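Local coordinates for Ras-related protein Rab-7L1 (Homo sapiens, PDB 6HH2) that binds GDP and GTP as a Rab small GTPase, regulates vesicle trafficking, and recruits the kinase LRRK2 to the Golgi complex and stimulates it, at residues 101-104 and 105-109; 133-136 and 137-141. The protein carries 4 engineered substitutions. One frame throughout, in Å; residues are numbered along the deposited sequence. Where two conformers were deposited one is given.

Contact 1 of 2, residues 101-104 and 105-109; sequences NSQR and WKQDL
Asn101, Ser102, Gln103 and Arg104 each give their carbonyl oxygen to the backbone N-H four residues on, in Trp105, Lys106, Gln107 and Asp108. This is regular alpha-helix, two turns of helix 96-112. The helix is the crossover of a beta-alpha-beta unit between strands 86-92 and 123-128 of the Ras-type fold. The bond from Trp105 N to Asn101 O is 3.0 Å long. The bond from Asp108 N to Arg104 O is 2.9 Å.

The Trp105 side chain turns back along the helix. With CG beside the backbone N (chi1 -73°), ring atom CD1 comes to 3.2 Å from Asn101 O. The CA of Ser102 lies at the ring edge, near its plane. Trp105 NE1 and Asn101 ND2 both donate to the carboxylate of Asp18, one to each oxygen, so two residues one turn apart share one acceptor group. The buried ring also touches Ile89 of strand 86-92. Lys106 NZ leads away to a salt bridge with Asp110. On another side of the helix, the side chains of Gln103 and Gln107 cross at a slant, with their amide planes only 10° apart. Gln103 NE2 donates to Asn149 OD1, and no hydrogen bond joins the two glutamine side chains. Gln107 packs against Gln103 by its amide nitrogen: Gln107 NE2 lies 3.7 Å from Gln103 CG.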
loop_
_atom_site.group_PDB
_atom_site.type_symbol
_atom_site.label_atom_id
_atom_site.label_comp_id
_atom_site.label_asym_id
_atom_site.label_seq_id
_atom_site.Cartn_x
_atom_site.Cartn_y
_atom_site.Cartn_z
ATOM N N ASN A 101 -11.704 -8.403 -5.897
ATOM C CA ASN A 101 -10.492 -8.305 -6.709
ATOM C C ASN A 101 -9.224 -8.182 -5.868
ATOM O O ASN A 101 -8.127 -8.454 -6.378
ATOM C CB ASN A 101 -10.585 -7.127 -7.686
ATOM C CG ASN A 101 -11.208 -7.496 -9.001
ATOM O OD1 ASN A 101 -11.166 -8.650 -9.423
ATOM N ND2 ASN A 101 -11.816 -6.506 -9.640
ATOM N N SER A 102 -9.334 -7.814 -4.564
ATOM C CA SER A 102 -8.125 -7.769 -3.736
ATOM C C SER A 102 -7.503 -9.142 -3.600
ATOM O O SER A 102 -6.285 -9.253 -3.372
ATOM C CB SER A 102 -8.489 -7.237 -2.336
ATOM O OG SER A 102 -8.967 -5.937 -2.469
ATOM N N GLN A 103 -8.306 -10.207 -3.762
ATOM C CA GLN A 103 -7.752 -11.556 -3.760
ATOM C C GLN A 103 -6.882 -11.772 -4.992
ATOM O O GLN A 103 -5.805 -12.394 -4.910
ATOM C CB GLN A 103 -8.867 -12.591 -3.732
ATOM C CG GLN A 103 -8.307 -14.021 -3.768
ATOM C CD GLN A 103 -9.385 -15.077 -3.794
ATOM O OE1 GLN A 103 -10.261 -15.062 -4.649
ATOM N NE2 GLN A 103 -9.343 -15.986 -2.826
ATOM N N ARG A 104 -7.331 -11.265 -6.129
ATOM C CA ARG A 104 -6.513 -11.401 -7.343
ATOM C C ARG A 104 -5.233 -10.570 -7.218
ATOM O O ARG A 104 -4.149 -11.030 -7.640
ATOM C CB ARG A 104 -7.312 -10.979 -8.578
ATOM C CG ARG A 104 -8.481 -11.881 -8.899
ATOM C CD ARG A 104 -9.161 -11.395 -10.220
ATOM N NE ARG A 104 -10.304 -12.237 -10.526
ATOM C CZ ARG A 104 -10.344 -13.051 -11.573
ATOM N NH1 ARG A 104 -9.308 -13.088 -12.409
ATOM N NH2 ARG A 104 -11.419 -13.803 -11.798
ATOM N N TRP A 105 -5.330 -9.347 -6.665
ATOM C CA TRP A 105 -4.118 -8.580 -6.451
ATOM C C TRP A 105 -3.140 -9.341 -5.558
ATOM O O TRP A 105 -1.933 -9.362 -5.806
ATOM C CB TRP A 105 -4.461 -7.233 -5.828
ATOM C CG TRP A 105 -5.120 -6.237 -6.784
ATOM C CD1 TRP A 105 -6.394 -5.768 -6.732
ATOM C CD2 TRP A 105 -4.473 -5.571 -7.874
ATOM N NE1 TRP A 105 -6.593 -4.815 -7.747
ATOM C CE2 TRP A 105 -5.415 -4.675 -8.431
ATOM C CE3 TRP A 105 -3.176 -5.607 -8.370
ATOM C CZ2 TRP A 105 -5.131 -3.873 -9.538
ATOM C CZ3 TRP A 105 -2.868 -4.804 -9.519
ATOM C CH2 TRP A 105 -3.851 -3.908 -10.030
ATOM N N LYS A 106 -3.646 -9.952 -4.466
ATOM C CA LYS A 106 -2.728 -10.637 -3.556
ATOM C C LYS A 106 -2.105 -11.870 -4.191
ATOM O O LYS A 106 -0.890 -12.115 -4.033
ATOM C CB LYS A 106 -3.515 -11.040 -2.292
ATOM C CG LYS A 106 -2.742 -11.849 -1.218
ATOM C CD LYS A 106 -1.526 -11.084 -0.733
ATOM C CE LYS A 106 -1.064 -11.593 0.672
ATOM N NZ LYS A 106 -0.768 -13.036 0.578
ATOM N N GLN A 107 -2.908 -12.658 -4.923
ATOM C CA GLN A 107 -2.367 -13.809 -5.647
ATOM C C GLN A 107 -1.325 -13.378 -6.686
ATOM O O GLN A 107 -0.291 -14.038 -6.845
ATOM C CB GLN A 107 -3.519 -14.573 -6.311
ATOM C CG GLN A 107 -4.399 -15.328 -5.256
ATOM C CD GLN A 107 -5.705 -15.842 -5.844
ATOM O OE1 GLN A 107 -6.132 -15.411 -6.919
ATOM N NE2 GLN A 107 -6.338 -16.792 -5.142
ATOM N N ASP A 108 -1.562 -12.251 -7.345
ATOM C CA ASP A 108 -0.578 -11.747 -8.315
ATOM C C ASP A 108 0.724 -11.375 -7.606
ATOM O O ASP A 108 1.810 -11.782 -8.028
ATOM C CB ASP A 108 -1.169 -10.558 -9.077
ATOM C CG ASP A 108 -0.239 -10.063 -10.217
ATOM O OD1 ASP A 108 -0.036 -10.830 -11.165
ATOM O OD2 ASP A 108 0.227 -8.902 -10.085
ATOM N N LEU A 109 0.624 -10.658 -6.482
ATOM C CA LEU A 109 1.819 -10.272 -5.718
ATOM C C LEU A 109 2.641 -11.501 -5.344
ATOM O O LEU A 109 3.859 -11.560 -5.574
ATOM C CB LEU A 109 1.350 -9.548 -4.446
ATOM C CG LEU A 109 2.483 -9.213 -3.476
ATOM C CD1 LEU A 109 3.348 -8.057 -3.983
ATOM C CD2 LEU A 109 1.911 -8.793 -2.070
#

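Contact 2 of 2, residues 133-136 and 137-141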
loop_
_atom_site.group_PDB
_atom_site.type_symbol
_atom_site.label_atom_id
_atom_site.label_comp_id
_atom_site.label_asym_id
_atom_site.label_seq_id
_atom_site.Cartn_x
_atom_site.Cartn_y
_atom_site.Cartn_z
ATOM N N SER A 133 -21.472 4.936 3.899
ATOM C CA SER A 133 -22.456 4.002 4.418
ATOM C C SER A 133 -23.544 3.849 3.368
ATOM O O SER A 133 -23.906 4.838 2.723
ATOM C CB SER A 133 -23.051 4.569 5.714
ATOM O OG SER A 133 -23.911 3.637 6.335
ATOM N N PRO A 134 -24.066 2.623 3.148
ATOM C CA PRO A 134 -23.677 1.391 3.850
ATOM C C PRO A 134 -22.458 0.731 3.200
ATOM O O PRO A 134 -22.146 0.983 2.039
ATOM C CB PRO A 134 -24.892 0.477 3.638
ATOM C CG PRO A 134 -25.386 0.860 2.282
ATOM C CD PRO A 134 -25.136 2.370 2.159
ATOM N N TRP A 135 -21.799 -0.146 3.933
ATOM C CA TRP A 135 -20.750 -0.941 3.322
ATOM C C TRP A 135 -21.344 -2.144 2.592
ATOM O O TRP A 135 -22.470 -2.578 2.863
ATOM C CB TRP A 135 -19.833 -1.477 4.419
ATOM C CG TRP A 135 -19.030 -0.468 5.194
ATOM C CD1 TRP A 135 -19.170 0.899 5.231
ATOM C CD2 TRP A 135 -17.934 -0.780 6.037
ATOM N NE1 TRP A 135 -18.237 1.446 6.075
ATOM C CE2 TRP A 135 -17.455 0.433 6.579
ATOM C CE3 TRP A 135 -17.298 -1.979 6.374
ATOM C CZ2 TRP A 135 -16.376 0.478 7.480
ATOM C CZ3 TRP A 135 -16.226 -1.936 7.245
ATOM C CH2 TRP A 135 -15.771 -0.716 7.787
ATOM N N ALA A 136 -20.570 -2.683 1.655
ATOM C CA ALA A 136 -20.973 -3.849 0.888
ATOM C C ALA A 136 -20.406 -5.137 1.457
ATOM O O ALA A 136 -20.716 -6.214 0.942
ATOM C CB ALA A 136 -20.527 -3.697 -0.573
ATOM N N VAL A 137 -19.572 -5.040 2.498
ATOM C CA VAL A 137 -18.992 -6.182 3.191
ATOM C C VAL A 137 -19.059 -5.885 4.684
ATOM O O VAL A 137 -19.163 -4.725 5.111
ATOM C CB VAL A 137 -17.520 -6.419 2.779
ATOM C CG1 VAL A 137 -17.449 -6.724 1.266
ATOM C CG2 VAL A 137 -16.646 -5.203 3.110
ATOM N N SER A 138 -18.975 -6.943 5.493
ATOM C CA SER A 138 -18.911 -6.795 6.937
ATOM C C SER A 138 -17.480 -6.945 7.439
ATOM O O SER A 138 -16.628 -7.525 6.772
ATOM C CB SER A 138 -19.772 -7.866 7.623
ATOM O OG SER A 138 -19.216 -9.164 7.412
ATOM N N ARG A 139 -17.240 -6.482 8.673
ATOM C CA ARG A 139 -15.890 -6.587 9.220
ATOM C C ARG A 139 -15.490 -8.042 9.424
ATOM O O ARG A 139 -14.333 -8.409 9.200
ATOM C CB ARG A 139 -15.786 -5.786 10.521
ATOM C CG ARG A 139 -15.823 -4.269 10.298
ATOM C CD ARG A 139 -16.035 -3.496 11.635
ATOM N NE ARG A 139 -15.961 -2.037 11.432
ATOM C CZ ARG A 139 -17.025 -1.275 11.162
ATOM N NH1 ARG A 139 -18.229 -1.833 11.033
ATOM N NH2 ARG A 139 -16.898 0.038 11.014
ATOM N N ASP A 140 -16.427 -8.881 9.871
ATOM C CA ASP A 140 -16.101 -10.299 10.021
ATOM C C ASP A 140 -15.733 -10.920 8.680
ATOM O O ASP A 140 -14.794 -11.718 8.597
ATOM C CB ASP A 140 -17.239 -11.069 10.695
ATOM C CG ASP A 140 -17.320 -10.816 12.216
ATOM O OD1 ASP A 140 -16.376 -10.219 12.802
ATOM O OD2 ASP A 140 -18.335 -11.212 12.831
ATOM N N GLN A 141 -16.532 -10.519 7.704
ATOM C CA GLN A 141 -16.082 -10.991 6.266
ATOM C C GLN A 141 -14.613 -10.509 5.871
ATOM O O GLN A 141 -13.791 -11.240 5.273
ATOM C CB GLN A 141 -17.068 -10.422 5.231
ATOM C CG GLN A 141 -18.321 -11.272 4.939
ATOM C CD GLN A 141 -19.262 -10.544 3.973
ATOM O OE1 GLN A 141 -19.141 -9.327 3.780
ATOM N NE2 GLN A 141 -20.184 -11.290 3.346
#
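The Arg139 guanidinium lies over one face of the Trp135 indole at the surface, where the loop after strand 123-128 enters helix 139-148. It sits over the six-membered end of the indole, offset toward the rim. Arg139 NH2 is 3.5 Å from Trp135 CH2, and the two planes are tilted 32° apart. The arginine chain is extended from CG to NE, which carries the flat group back from the first turn of the helix to the ring. Arg139 CG also touches the indole, 3.9 Å from Trp135 CZ3.

Van der Waals contacts continue along the backbone. Val137 O sits at the edge of the indole, in its plane, 3.6 Å from Trp135 CE3. Val137 also packs on Phe99 of helix 96-112.

The hydrogen bonds form a capping box. Ser138 is the N-cap, and its OG accepts from Gln141 N at 3.0 Å. In the conformer given, Gln141 OE1 accepts from Ser138 N at 2.9 Å, with an N-H...O angle of 160°. A chi1 of 67° at Ser138 points the hydroxyl at the first helical turn.

Charge and polarity complete the group. Arg139 NH2 forms a salt bridge with Glu156, and Trp135 NE1 donates to Ser130 O. The arginine is therefore held by an anion while its guanidinium lies tilted over the rim of the indole, which probably favours its positive charge.

In the fold
Contact 1 closes before contact 2 opens along the chain. Their centres are 19 Å apart and their nearest atoms about 9 Å, so they do not touch. Helix 96-112 nevertheless reaches both: it carries contact 1, and its Phe99 and Ala96 pack on residues of contact 2. Helix 139-148, begun in contact 2, returns to contact 1 through Phe145, which meets Ser102 and Gln103. Each contact places a tryptophan side chain about 9 Å from the bound GDP. Trp105 is also about 11 Å from the magnesium ion, whereas Trp135 lies about 7 Å from the side chain of the nucleotide-binding residue Lys129.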